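Local coordinates for protein UTP--glucose-1-phosphate uridylyltransferase (Acinetobacter baumannii, PDB 6IKX) that catalyses the formation of UDP-alpha-D-glucose and diphosphate from UTP and alpha-D-glucose 1-phosphate, at residues Lys4-Val9 with Gln50-Thr55; Val28-Arg33 with Leu262-Ala267; Phe125-Pro130 with Tyr210-Lys215; Ala156-Glu161 with Leu204-Arg209. The protein carries 1 engineered substitution. One frame throughout, in Å; residues are numbered along the deposited sequence.

Overall arrangement
Interactions 1, 3 and 4 follow one mixed sheet through the interior of the subunit: strand 50-55 pairs parallel with 4-8 (interaction 1), 4-8 lies beside 125-128, which pairs antiparallel with 209-212 (interaction 3), and 156-162 pairs with both 209-212 and 204-207 (interaction 4). V6 and K4 bond A126 between interactions 1 and 3; G208 and R209 bond L129 between 3 and 4. All three rest on main-chain bonding; interaction 1 is largely aliphatic, interaction 3 adds two aromatic rings, and interaction 4 is broken at a glycine corner bridged by water. Interaction 2, buried where subunits meet, joins a hairpin to a helix through one tyrosine, its hydroxyl bonded and its ring packed on valines.

Interaction 1: Lys4-Val9 with Gln50-Thr55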
loop_
_atom_site.group_PDB
_atom_site.type_symbol
_atom_site.label_atom_id
_atom_site.label_comp_id
_atom_site.label_asym_id
_atom_site.label_seq_id
_atom_site.Cartn_x
_atom_site.Cartn_y
_atom_site.Cartn_z
ATOM N N LYS A 4 -14.354 -10.421 -23.001
ATOM C CA LYS A 4 -13.432 -10.616 -21.850
ATOM C C LYS A 4 -11.965 -10.840 -22.278
ATOM O O LYS A 4 -11.712 -11.488 -23.286
ATOM C CB LYS A 4 -13.895 -11.815 -21.039
ATOM C CG LYS A 4 -15.333 -11.732 -20.636
ATOM C CD LYS A 4 -15.728 -12.819 -19.714
ATOM C CE LYS A 4 -17.124 -12.569 -19.197
ATOM N NZ LYS A 4 -17.329 -13.352 -17.970
ATOM N N ALA A 5 -11.029 -10.311 -21.503
ATOM C CA ALA A 5 -9.575 -10.500 -21.682
ATOM C C ALA A 5 -8.948 -10.689 -20.306
ATOM O O ALA A 5 -9.228 -9.883 -19.424
ATOM C CB ALA A 5 -8.956 -9.344 -22.429
ATOM N N VAL A 6 -8.106 -11.705 -20.179
ATOM C CA VAL A 6 -7.282 -11.984 -18.973
ATOM C C VAL A 6 -5.894 -11.364 -19.181
ATOM O O VAL A 6 -5.293 -11.674 -20.217
ATOM C CB VAL A 6 -7.229 -13.498 -18.728
ATOM C CG1 VAL A 6 -6.219 -13.844 -17.634
ATOM C CG2 VAL A 6 -8.630 -14.009 -18.399
ATOM N N LEU A 7 -5.496 -10.395 -18.343
ATOM C CA LEU A 7 -4.117 -9.826 -18.393
ATOM C C LEU A 7 -3.383 -10.406 -17.207
ATOM O O LEU A 7 -3.699 -10.057 -16.072
ATOM C CB LEU A 7 -4.070 -8.307 -18.284
ATOM C CG LEU A 7 -4.914 -7.471 -19.227
ATOM C CD1 LEU A 7 -4.161 -6.221 -19.659
ATOM C CD2 LEU A 7 -5.435 -8.271 -20.413
ATOM N N PRO A 8 -2.485 -11.382 -17.390
ATOM C CA PRO A 8 -1.838 -12.035 -16.251
ATOM C C PRO A 8 -0.674 -11.131 -15.837
ATOM O O PRO A 8 0.212 -11.050 -16.608
ATOM C CB PRO A 8 -1.365 -13.393 -16.801
ATOM C CG PRO A 8 -1.951 -13.449 -18.192
ATOM C CD PRO A 8 -2.067 -12.000 -18.645
ATOM N N VAL A 9 -0.778 -10.439 -14.700
ATOM C CA VAL A 9 0.166 -9.349 -14.275
ATOM C C VAL A 9 0.674 -9.619 -12.837
ATOM O O VAL A 9 0.948 -8.660 -12.120
ATOM C CB VAL A 9 -0.534 -7.972 -14.384
ATOM C CG1 VAL A 9 -0.938 -7.629 -15.811
ATOM C CG2 VAL A 9 -1.743 -7.892 -13.478
ATOM N N GLN A 50 -14.446 -6.150 -20.485
ATOM C CA GLN A 50 -14.091 -6.620 -19.129
ATOM C C GLN A 50 -12.607 -7.008 -19.130
ATOM O O GLN A 50 -12.250 -8.058 -19.797
ATOM C CB GLN A 50 -14.961 -7.801 -18.703
ATOM C CG GLN A 50 -14.932 -8.061 -17.193
ATOM C CD GLN A 50 -15.683 -9.311 -16.798
ATOM O OE1 GLN A 50 -15.675 -10.333 -17.489
ATOM N NE2 GLN A 50 -16.356 -9.239 -15.668
ATOM N N ILE A 51 -11.784 -6.159 -18.480
ATOM C CA ILE A 51 -10.322 -6.356 -18.263
ATOM C C ILE A 51 -10.175 -7.169 -16.981
ATOM O O ILE A 51 -10.590 -6.697 -15.923
ATOM C CB ILE A 51 -9.581 -5.007 -18.239
ATOM C CG1 ILE A 51 -9.621 -4.337 -19.619
ATOM C CG2 ILE A 51 -8.139 -5.164 -17.756
ATOM C CD1 ILE A 51 -9.042 -5.196 -20.725
ATOM N N ILE A 52 -9.699 -8.404 -17.084
ATOM C CA ILE A 52 -9.549 -9.312 -15.910
ATOM C C ILE A 52 -8.064 -9.379 -15.569
ATOM O O ILE A 52 -7.353 -10.139 -16.255
ATOM C CB ILE A 52 -10.145 -10.698 -16.202
ATOM C CG1 ILE A 52 -11.557 -10.569 -16.782
ATOM C CG2 ILE A 52 -10.118 -11.573 -14.945
ATOM C CD1 ILE A 52 -12.181 -11.875 -17.224
ATOM N N LEU A 53 -7.612 -8.562 -14.610
ATOM C CA LEU A 53 -6.188 -8.529 -14.149
ATOM C C LEU A 53 -5.964 -9.726 -13.202
ATOM O O LEU A 53 -6.642 -9.772 -12.170
ATOM C CB LEU A 53 -5.927 -7.222 -13.377
ATOM C CG LEU A 53 -6.136 -5.914 -14.123
ATOM C CD1 LEU A 53 -5.876 -4.735 -13.221
ATOM C CD2 LEU A 53 -5.258 -5.819 -15.337
ATOM N N VAL A 54 -5.085 -10.674 -13.518
ATOM C CA VAL A 54 -4.676 -11.720 -12.537
ATOM C C VAL A 54 -3.460 -11.152 -11.821
ATOM O O VAL A 54 -2.408 -10.975 -12.483
ATOM C CB VAL A 54 -4.379 -13.077 -13.204
ATOM C CG1 VAL A 54 -4.119 -14.161 -12.184
ATOM C CG2 VAL A 54 -5.528 -13.509 -14.080
ATOM N N THR A 55 -3.589 -10.836 -10.537
ATOM C CA THR A 55 -2.588 -9.932 -9.917
ATOM C C THR A 55 -1.946 -10.513 -8.644
ATOM O O THR A 55 -2.265 -11.606 -8.169
ATOM C CB THR A 55 -3.197 -8.522 -9.771
ATOM O OG1 THR A 55 -2.105 -7.600 -9.695
ATOM C CG2 THR A 55 -4.146 -8.362 -8.606
#
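K4 and Q50 leave neighbouring parallel strands side by side, their tips pointing the same way. With CG of Q50 anti to its backbone nitrogen (chi1 -163°) and the rest extended, OE1 is laid along the aliphatic stem of K4, 3.2 Å from K4 CE. Lysine suits the partly exposed start of this inner strand: its methylenes pack while NZ bonds V119 O. On the same face V6 CG1 meets V54 CG2 obliquely at 3.6 Å, and I52 CD1 reaches back to 4.2 Å from K4 CB. The face of A5, L7, I51 and L53 is wholly aliphatic: L7 CB touches L53 CD2 at 4.0 Å and L7 CG lies 4.2 Å from I51 CG2, beneath helix 35-44. Such branched hydrocarbon side chains suit a buried sheet.

Five N-H...O=C bonds run between the strands, from A5 N to Q50 O at one end to V9 N to V54 O (2.8 Å) at the other. The donors on 4-9 are A5, L7 and V9, so P8, lacking an N-H, costs this ladder nothing. Such parallel pairing is characteristic of the nucleotide-binding sheet of the GT-A fold, in which P8 opens the UTP-binding loop.

Interaction 2: Val28-Arg33 with Leu262-Ala267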
loop_
_atom_site.group_PDB
_atom_site.type_symbol
_atom_site.label_atom_id
_atom_site.label_comp_id
_atom_site.label_asym_id
_atom_site.label_seq_id
_atom_site.Cartn_x
_atom_site.Cartn_y
_atom_site.Cartn_z
ATOM N N VAL A 28 5.867 0.593 -15.415
ATOM C CA VAL A 28 7.109 1.185 -15.966
ATOM C C VAL A 28 6.763 2.151 -17.104
ATOM O O VAL A 28 6.019 1.773 -18.049
ATOM C CB VAL A 28 8.010 0.021 -16.398
ATOM C CG1 VAL A 28 8.933 0.351 -17.549
ATOM C CG2 VAL A 28 8.779 -0.479 -15.182
ATOM N N THR A 29 7.357 3.335 -17.077
ATOM C CA THR A 29 6.858 4.462 -17.886
ATOM C C THR A 29 7.434 4.307 -19.283
ATOM O O THR A 29 8.612 4.037 -19.435
ATOM C CB THR A 29 6.939 5.826 -17.174
ATOM O OG1 THR A 29 7.432 6.800 -18.102
ATOM C CG2 THR A 29 7.730 5.798 -15.882
ATOM N N VAL A 30 6.561 4.431 -20.274
ATOM C CA VAL A 30 6.925 4.300 -21.701
ATOM C C VAL A 30 6.526 5.609 -22.361
ATOM O O VAL A 30 5.333 5.782 -22.661
ATOM C CB VAL A 30 6.226 3.081 -22.304
ATOM C CG1 VAL A 30 6.385 3.024 -23.822
ATOM C CG2 VAL A 30 6.729 1.818 -21.625
ATOM N N VAL A 31 7.491 6.516 -22.473
ATOM C CA VAL A 31 7.286 7.925 -22.905
ATOM C C VAL A 31 6.681 8.707 -21.733
ATOM O O VAL A 31 7.419 9.419 -21.035
ATOM C CB VAL A 31 6.406 8.027 -24.165
ATOM C CG1 VAL A 31 6.494 9.406 -24.785
ATOM C CG2 VAL A 31 6.754 6.964 -25.186
ATOM N N ASP A 32 5.374 8.628 -21.538
ATOM C CA ASP A 32 4.709 9.459 -20.516
ATOM C C ASP A 32 3.560 8.719 -19.828
ATOM O O ASP A 32 2.793 9.422 -19.122
ATOM C CB ASP A 32 4.188 10.715 -21.211
ATOM C CG ASP A 32 3.045 10.457 -22.191
ATOM O OD1 ASP A 32 2.826 9.289 -22.543
ATOM O OD2 ASP A 32 2.372 11.442 -22.579
ATOM N N ARG A 33 3.391 7.401 -20.032
ATOM C CA ARG A 33 2.360 6.609 -19.299
ATOM C C ARG A 33 2.846 5.182 -19.008
ATOM O O ARG A 33 3.736 4.661 -19.651
ATOM C CB ARG A 33 1.087 6.625 -20.144
ATOM C CG ARG A 33 1.241 5.875 -21.449
ATOM C CD ARG A 33 0.341 6.346 -22.566
ATOM N NE ARG A 33 0.543 7.753 -22.867
ATOM C CZ ARG A 33 -0.372 8.706 -22.753
ATOM N NH1 ARG A 33 -1.604 8.426 -22.366
ATOM N NH2 ARG A 33 -0.043 9.946 -23.029
ATOM N N LEU A 262 16.396 -3.804 -23.188
ATOM C CA LEU A 262 16.682 -3.240 -24.549
ATOM C C LEU A 262 15.408 -3.077 -25.422
ATOM O O LEU A 262 15.331 -2.121 -26.227
ATOM C CB LEU A 262 17.717 -4.132 -25.235
ATOM C CG LEU A 262 18.547 -3.438 -26.308
ATOM C CD1 LEU A 262 19.394 -2.304 -25.714
ATOM C CD2 LEU A 262 19.426 -4.451 -27.028
ATOM N N GLY A 263 14.442 -3.983 -25.305
ATOM C CA GLY A 263 13.148 -3.887 -25.991
ATOM C C GLY A 263 12.261 -2.853 -25.328
ATOM O O GLY A 263 11.403 -2.335 -26.016
ATOM N N TYR A 264 12.446 -2.585 -24.034
ATOM C CA TYR A 264 11.888 -1.386 -23.355
ATOM C C TYR A 264 12.416 -0.106 -24.027
ATOM O O TYR A 264 11.595 0.664 -24.588
ATOM C CB TYR A 264 12.173 -1.426 -21.856
ATOM C CG TYR A 264 11.869 -0.141 -21.132
ATOM C CD1 TYR A 264 10.558 0.257 -20.900
ATOM C CD2 TYR A 264 12.903 0.699 -20.717
ATOM C CE1 TYR A 264 10.281 1.465 -20.277
ATOM C CE2 TYR A 264 12.637 1.872 -20.036
ATOM C CZ TYR A 264 11.327 2.264 -19.846
ATOM O OH TYR A 264 11.092 3.429 -19.209
ATOM N N LEU A 265 13.734 0.110 -24.015
ATOM C CA LEU A 265 14.382 1.281 -24.685
ATOM C C LEU A 265 13.876 1.364 -26.134
ATOM O O LEU A 265 13.806 2.453 -26.689
ATOM C CB LEU A 265 15.918 1.163 -24.655
ATOM C CG LEU A 265 16.623 1.101 -23.294
ATOM C CD1 LEU A 265 16.194 2.260 -22.424
ATOM N N LYS A 266 13.575 0.242 -26.769
ATOM C CA LYS A 266 13.163 0.263 -28.199
ATOM C C LYS A 266 11.723 0.829 -28.297
ATOM O O LYS A 266 11.464 1.672 -29.150
ATOM C CB LYS A 266 13.336 -1.148 -28.779
ATOM C CG LYS A 266 13.212 -1.287 -30.299
ATOM C CD LYS A 266 12.677 -2.672 -30.684
ATOM C CE LYS A 266 12.885 -3.092 -32.124
ATOM N NZ LYS A 266 12.676 -1.936 -33.015
ATOM N N ALA A 267 10.808 0.407 -27.430
ATOM C CA ALA A 267 9.428 0.943 -27.328
ATOM C C ALA A 267 9.507 2.447 -27.018
ATOM O O ALA A 267 8.893 3.260 -27.743
ATOM C CB ALA A 267 8.625 0.183 -26.286
#
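Y264, on helix 261-273, reaches the start of a small, weakly bonded beta-hairpin whose strands, 29-30 and 33-34, are joined by a tight turn, so the contact is a helix packed against a hairpin. The tyrosine CG stands anti to the backbone nitrogen (chi1 169°), which swings the ring off the helix and carries its hydroxyl to the hairpin main chain. A tyrosine fits because its long ring packs against valines while the hydroxyl satisfies a buried carbonyl.

The two valines meet the CE1 corner of the ring. V28 CG1 approaches CE1 obliquely, at a close 3.2 Å; chi1 of 151° leaves CG1 roughly opposite the backbone nitrogen, and it is this branch of V28 that meets the ring. V30 CG2 comes to the ring edge, near the ring plane, 3.8 Å from Y264 CE1, and its side chain runs in the opposite direction to the tyrosine. The other branch, V30 CG1, lies 4.4 Å from A267 CB, where a small alanine lets the helix come near; the nearest CA atoms of the two segments are those of V30 and A267, 7.0 Å apart.

The ring of F16 also meets that of Y264, the two planes well inclined to each other. The third subunit packs against V28 and T29, and its Y264 bonds T29 OG1, so the contact lies at a subunit interface. Within this chain, Y264 OH donates to T29 O at 2.6 Å, with a C=O...O angle of 168°.

Interaction 3: Phe125-Pro130 with Tyr210-Lys215; sequences FAVLLP and YVLPAK
The ring of F125 comes up against the main chain at the end of the partner strand and the loop after it. A214 CA lies at its edge, near the ring plane, while the carbonyl oxygens of L212 and P213 approach obliquely, P213 O at 3.6 Å from F125 CE1. The ring of Y210 has V127 O near its plane at one edge, 4.1 Å from CD1. Strands 125-128 and 209-212 form an antiparallel pair in the mixed sheet of the GT-A fold, both aromatics on the face of V127 and L212.

F125 has chi1 63°, which sets CG between the backbone nitrogen and carbonyl carbon and turns the ring toward the 212-214 chain. Between the aromatics V127 fills the face: its CB is 4.1 Å from Y210 CD1, and its CG2 meets L212 CD1 obliquely at 4.0 Å. Helix 109-115 covers F125 and V127 through V113. On the reverse face the CA atoms of A126 and V211 are 4.3 Å apart, as is usual for a non-hydrogen-bonded pair; A126 CB lies 3.5 Å from Y210 O, and V211 packs on helix 142-153. P213, lacking an N-H, follows the last paired residue.

F125 and L212 exchange two backbone bonds, and V127 and Y210 two more. In the latter pair V127 N donates to Y210 O at 2.9 Å, tilted 35° from the carbonyl plane.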
loop_
_atom_site.group_PDB
_atom_site.type_symbol
_atom_site.label_atom_id
_atom_site.label_comp_id
_atom_site.label_asym_id
_atom_site.label_seq_id
_atom_site.Cartn_x
_atom_site.Cartn_y
_atom_site.Cartn_z
ATOM N N PHE A 125 -12.570 -16.078 -24.619
ATOM C CA PHE A 125 -11.862 -14.920 -24.003
ATOM C C PHE A 125 -10.472 -14.724 -24.584
ATOM O O PHE A 125 -9.913 -15.624 -25.187
ATOM C CB PHE A 125 -11.803 -15.068 -22.493
ATOM C CG PHE A 125 -11.017 -16.258 -22.028
ATOM C CD1 PHE A 125 -11.551 -17.529 -22.086
ATOM C CD2 PHE A 125 -9.735 -16.104 -21.550
ATOM C CE1 PHE A 125 -10.819 -18.625 -21.647
ATOM C CE2 PHE A 125 -9.010 -17.195 -21.095
ATOM C CZ PHE A 125 -9.546 -18.458 -21.149
ATOM N N ALA A 126 -9.955 -13.518 -24.465
ATOM C CA ALA A 126 -8.603 -13.221 -24.966
ATOM C C ALA A 126 -7.623 -13.276 -23.774
ATOM O O ALA A 126 -8.081 -13.145 -22.638
ATOM C CB ALA A 126 -8.638 -11.909 -25.711
ATOM N N VAL A 127 -6.337 -13.537 -24.029
ATOM C CA VAL A 127 -5.222 -13.395 -23.044
ATOM C C VAL A 127 -4.226 -12.407 -23.639
ATOM O O VAL A 127 -3.885 -12.563 -24.823
ATOM C CB VAL A 127 -4.545 -14.737 -22.726
ATOM C CG1 VAL A 127 -3.347 -14.553 -21.813
ATOM C CG2 VAL A 127 -5.524 -15.764 -22.155
ATOM N N LEU A 128 -3.920 -11.347 -22.902
ATOM C CA LEU A 128 -2.899 -10.324 -23.282
ATOM C C LEU A 128 -1.773 -10.477 -22.260
ATOM O O LEU A 128 -2.066 -10.273 -21.060
ATOM C CB LEU A 128 -3.422 -8.875 -23.212
ATOM C CG LEU A 128 -4.596 -8.408 -24.091
ATOM C CD1 LEU A 128 -4.115 -7.553 -25.270
ATOM C CD2 LEU A 128 -5.492 -9.540 -24.554
ATOM N N LEU A 129 -0.588 -10.889 -22.685
ATOM C CA LEU A 129 0.632 -10.784 -21.839
ATOM C C LEU A 129 1.108 -9.334 -21.947
ATOM O O LEU A 129 1.534 -8.874 -22.996
ATOM C CB LEU A 129 1.713 -11.762 -22.298
ATOM C CG LEU A 129 1.400 -13.259 -22.216
ATOM C CD1 LEU A 129 2.671 -14.037 -21.924
ATOM C CD2 LEU A 129 0.358 -13.601 -21.172
ATOM N N PRO A 130 1.049 -8.577 -20.843
ATOM C CA PRO A 130 1.315 -7.137 -20.863
ATOM C C PRO A 130 2.788 -6.681 -20.883
ATOM O O PRO A 130 3.028 -5.530 -21.059
ATOM C CB PRO A 130 0.697 -6.716 -19.534
ATOM C CG PRO A 130 1.046 -7.896 -18.637
ATOM C CD PRO A 130 0.761 -9.103 -19.505
ATOM N N TYR A 210 -3.665 -14.374 -27.312
ATOM C CA TYR A 210 -4.458 -15.607 -27.484
ATOM C C TYR A 210 -5.943 -15.235 -27.478
ATOM O O TYR A 210 -6.364 -14.293 -26.789
ATOM C CB TYR A 210 -4.153 -16.636 -26.392
ATOM C CG TYR A 210 -2.692 -16.937 -26.152
ATOM C CD1 TYR A 210 -1.848 -16.020 -25.525
ATOM C CD2 TYR A 210 -2.152 -18.150 -26.525
ATOM C CE1 TYR A 210 -0.506 -16.301 -25.304
ATOM C CE2 TYR A 210 -0.821 -18.455 -26.281
ATOM C CZ TYR A 210 0.002 -17.532 -25.664
ATOM O OH TYR A 210 1.296 -17.856 -25.426
ATOM N N VAL A 211 -6.716 -15.971 -28.267
ATOM C CA VAL A 211 -8.185 -16.114 -28.086
ATOM C C VAL A 211 -8.433 -17.604 -27.942
ATOM O O VAL A 211 -7.944 -18.329 -28.781
ATOM C CB VAL A 211 -8.939 -15.503 -29.269
ATOM C CG1 VAL A 211 -10.429 -15.454 -28.992
ATOM C CG2 VAL A 211 -8.372 -14.144 -29.618
ATOM N N LEU A 212 -9.077 -18.009 -26.854
ATOM C CA LEU A 212 -9.221 -19.407 -26.390
ATOM C C LEU A 212 -10.676 -19.608 -26.006
ATOM O O LEU A 212 -11.363 -18.670 -25.613
ATOM C CB LEU A 212 -8.354 -19.665 -25.154
ATOM C CG LEU A 212 -6.887 -19.262 -25.232
ATOM C CD1 LEU A 212 -6.263 -19.322 -23.848
ATOM C CD2 LEU A 212 -6.108 -20.146 -26.189
ATOM N N PRO A 213 -11.187 -20.836 -26.127
ATOM C CA PRO A 213 -12.481 -21.176 -25.558
ATOM C C PRO A 213 -12.394 -21.417 -24.052
ATOM O O PRO A 213 -11.338 -21.633 -23.567
ATOM C CB PRO A 213 -12.843 -22.469 -26.315
ATOM C CG PRO A 213 -11.509 -23.108 -26.597
ATOM C CD PRO A 213 -10.601 -21.934 -26.903
ATOM N N ALA A 214 -13.538 -21.388 -23.387
ATOM C CA ALA A 214 -13.693 -21.543 -21.926
ATOM C C ALA A 214 -13.302 -22.954 -21.524
ATOM O O ALA A 214 -12.918 -23.140 -20.347
ATOM C CB ALA A 214 -15.119 -21.254 -21.536
ATOM N N LYS A 215 -13.512 -23.912 -22.438
ATOM C CA LYS A 215 -13.012 -25.311 -22.358
ATOM C C LYS A 215 -11.644 -25.287 -21.673
ATOM O O LYS A 215 -11.387 -26.200 -20.866
ATOM C CB LYS A 215 -12.735 -25.899 -23.755
ATOM C CG LYS A 215 -13.823 -26.700 -24.458
ATOM C CD LYS A 215 -13.382 -27.200 -25.868
#

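Interaction 4: Ala156-Glu161 with Leu204-Arg209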
loop_
_atom_site.group_PDB
_atom_site.type_symbol
_atom_site.label_atom_id
_atom_site.label_comp_id
_atom_site.label_asym_id
_atom_site.label_seq_id
_atom_site.Cartn_x
_atom_site.Cartn_y
_atom_site.Cartn_z
ATOM N N ALA A 156 -9.194 -21.812 -31.938
ATOM C CA ALA A 156 -8.354 -21.018 -31.017
ATOM C C ALA A 156 -7.278 -20.331 -31.865
ATOM O O ALA A 156 -6.918 -20.878 -32.911
ATOM C CB ALA A 156 -7.778 -21.869 -29.922
ATOM N N GLN A 157 -6.887 -19.132 -31.461
ATOM C CA GLN A 157 -5.891 -18.294 -32.160
ATOM C C GLN A 157 -4.696 -18.096 -31.223
ATOM O O GLN A 157 -4.897 -17.809 -30.004
ATOM C CB GLN A 157 -6.538 -16.978 -32.610
ATOM C CG GLN A 157 -7.790 -17.159 -33.479
ATOM C CD GLN A 157 -7.519 -17.739 -34.856
ATOM O OE1 GLN A 157 -6.667 -17.249 -35.619
ATOM N NE2 GLN A 157 -8.238 -18.812 -35.185
ATOM N N ILE A 158 -3.505 -18.319 -31.767
ATOM C CA ILE A 158 -2.195 -17.976 -31.149
ATOM C C ILE A 158 -1.528 -16.937 -32.056
ATOM O O ILE A 158 -1.220 -17.238 -33.228
ATOM C CB ILE A 158 -1.335 -19.229 -30.927
ATOM C CG1 ILE A 158 -1.791 -20.048 -29.720
ATOM C CG2 ILE A 158 0.120 -18.864 -30.776
ATOM C CD1 ILE A 158 -3.102 -20.756 -29.875
ATOM N N MET A 159 -1.355 -15.717 -31.561
ATOM C CA MET A 159 -0.670 -14.668 -32.362
ATOM C C MET A 159 0.821 -15.039 -32.461
ATOM O O MET A 159 1.397 -15.473 -31.438
ATOM C CB MET A 159 -0.873 -13.273 -31.758
ATOM C CG MET A 159 -0.314 -12.152 -32.642
ATOM S SD MET A 159 -0.618 -10.470 -32.072
ATOM C CE MET A 159 -2.398 -10.500 -31.881
ATOM N N VAL A 160 1.387 -14.930 -33.668
ATOM C CA VAL A 160 2.816 -15.230 -33.987
ATOM C C VAL A 160 3.380 -14.120 -34.875
ATOM O O VAL A 160 2.599 -13.372 -35.492
ATOM C CB VAL A 160 2.995 -16.598 -34.672
ATOM C CG1 VAL A 160 2.500 -17.733 -33.795
ATOM C CG2 VAL A 160 2.335 -16.673 -36.044
ATOM N N GLU A 161 4.701 -14.028 -34.959
ATOM C CA GLU A 161 5.367 -13.014 -35.816
ATOM C C GLU A 161 6.685 -13.584 -36.342
ATOM O O GLU A 161 7.434 -14.185 -35.542
ATOM C CB GLU A 161 5.480 -11.721 -35.019
ATOM C CG GLU A 161 6.876 -11.276 -34.728
ATOM C CD GLU A 161 6.896 -9.977 -33.962
ATOM O OE1 GLU A 161 6.704 -8.892 -34.580
ATOM O OE2 GLU A 161 7.056 -10.068 -32.743
ATOM N N LEU A 204 8.102 -18.606 -37.060
ATOM C CA LEU A 204 6.886 -17.946 -36.503
ATOM C C LEU A 204 6.888 -18.058 -34.964
ATOM O O LEU A 204 6.669 -19.188 -34.437
ATOM C CB LEU A 204 5.620 -18.561 -37.133
ATOM C CG LEU A 204 5.407 -18.328 -38.643
ATOM C CD1 LEU A 204 4.004 -18.734 -39.070
ATOM C CD2 LEU A 204 5.654 -16.881 -39.067
ATOM N N SER A 205 7.101 -16.923 -34.267
ATOM C CA SER A 205 7.278 -16.851 -32.787
ATOM C C SER A 205 5.943 -16.539 -32.102
ATOM O O SER A 205 5.206 -15.726 -32.631
ATOM C CB SER A 205 8.331 -15.849 -32.404
ATOM O OG SER A 205 7.817 -14.522 -32.399
ATOM N N VAL A 206 5.661 -17.197 -30.977
ATOM C CA VAL A 206 4.505 -16.901 -30.091
ATOM C C VAL A 206 4.702 -15.520 -29.456
ATOM O O VAL A 206 5.732 -15.308 -28.798
ATOM C CB VAL A 206 4.383 -17.974 -29.006
ATOM C CG1 VAL A 206 3.247 -17.638 -28.045
ATOM C CG2 VAL A 206 4.245 -19.347 -29.636
ATOM N N VAL A 207 3.753 -14.600 -29.620
ATOM C CA VAL A 207 3.943 -13.193 -29.169
ATOM C C VAL A 207 3.358 -12.987 -27.759
ATOM O O VAL A 207 3.878 -12.121 -27.049
ATOM C CB VAL A 207 3.350 -12.259 -30.218
ATOM C CG1 VAL A 207 3.206 -10.850 -29.689
ATOM C CG2 VAL A 207 4.188 -12.294 -31.486
ATOM N N GLY A 208 2.351 -13.756 -27.334
ATOM C CA GLY A 208 1.645 -13.504 -26.061
ATOM C C GLY A 208 0.300 -12.803 -26.255
ATOM O O GLY A 208 -0.088 -11.949 -25.382
ATOM N N ARG A 209 -0.397 -13.153 -27.345
ATOM C CA ARG A 209 -1.818 -12.821 -27.602
ATOM C C ARG A 209 -2.556 -14.111 -27.979
ATOM O O ARG A 209 -2.103 -14.851 -28.846
ATOM C CB ARG A 209 -1.945 -11.736 -28.680
ATOM C CG ARG A 209 -1.236 -10.424 -28.353
ATOM C CD ARG A 209 -1.909 -9.637 -27.233
ATOM N NE ARG A 209 -1.329 -8.300 -27.057
ATOM C CZ ARG A 209 -0.394 -7.960 -26.157
ATOM N NH1 ARG A 209 0.128 -8.841 -25.323
ATOM N NH2 ARG A 209 0.013 -6.718 -26.091
HETATM O O HOH W 1 0.636 -15.502 -28.906
#
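M159 lies along R209, the two side chains side by side and starting out the same way, in the mixed sheet of the GT-A fold, where strand 156-162 pairs with 204-207 and 209-212 and the chain turns a corner at G208. CB of M159 sits 3.5 Å from R209 O. CG, anti to the backbone nitrogen (chi1 -174°), passes V207 CB at 4.4 Å. SD then runs beside R209 CG at 3.8 Å, and a bend at chi3 (-54°) folds the methyl CE onto R209 CB at 3.5 Å. Flexible, unbranched methionine can thus follow the arginine's aliphatic stem, while the guanidinium goes on to E42, L129 O, V132 O and G208 O.

The glycine takes positive phi at the corner, and a water there donates to M159 O and R209 O and accepts from G208 N. V160 CG2 packs obliquely on L204 CB at 3.9 Å. V206, two residues on from L204, belongs to the UDP-glucose site.

E161 crosses V207 at about a right angle, CB to CG2. Its carbonyl accepts S205 N from above its plane at 3.0 Å and S205 OG in plane, on a lone pair, 3.2 Å from E161 O.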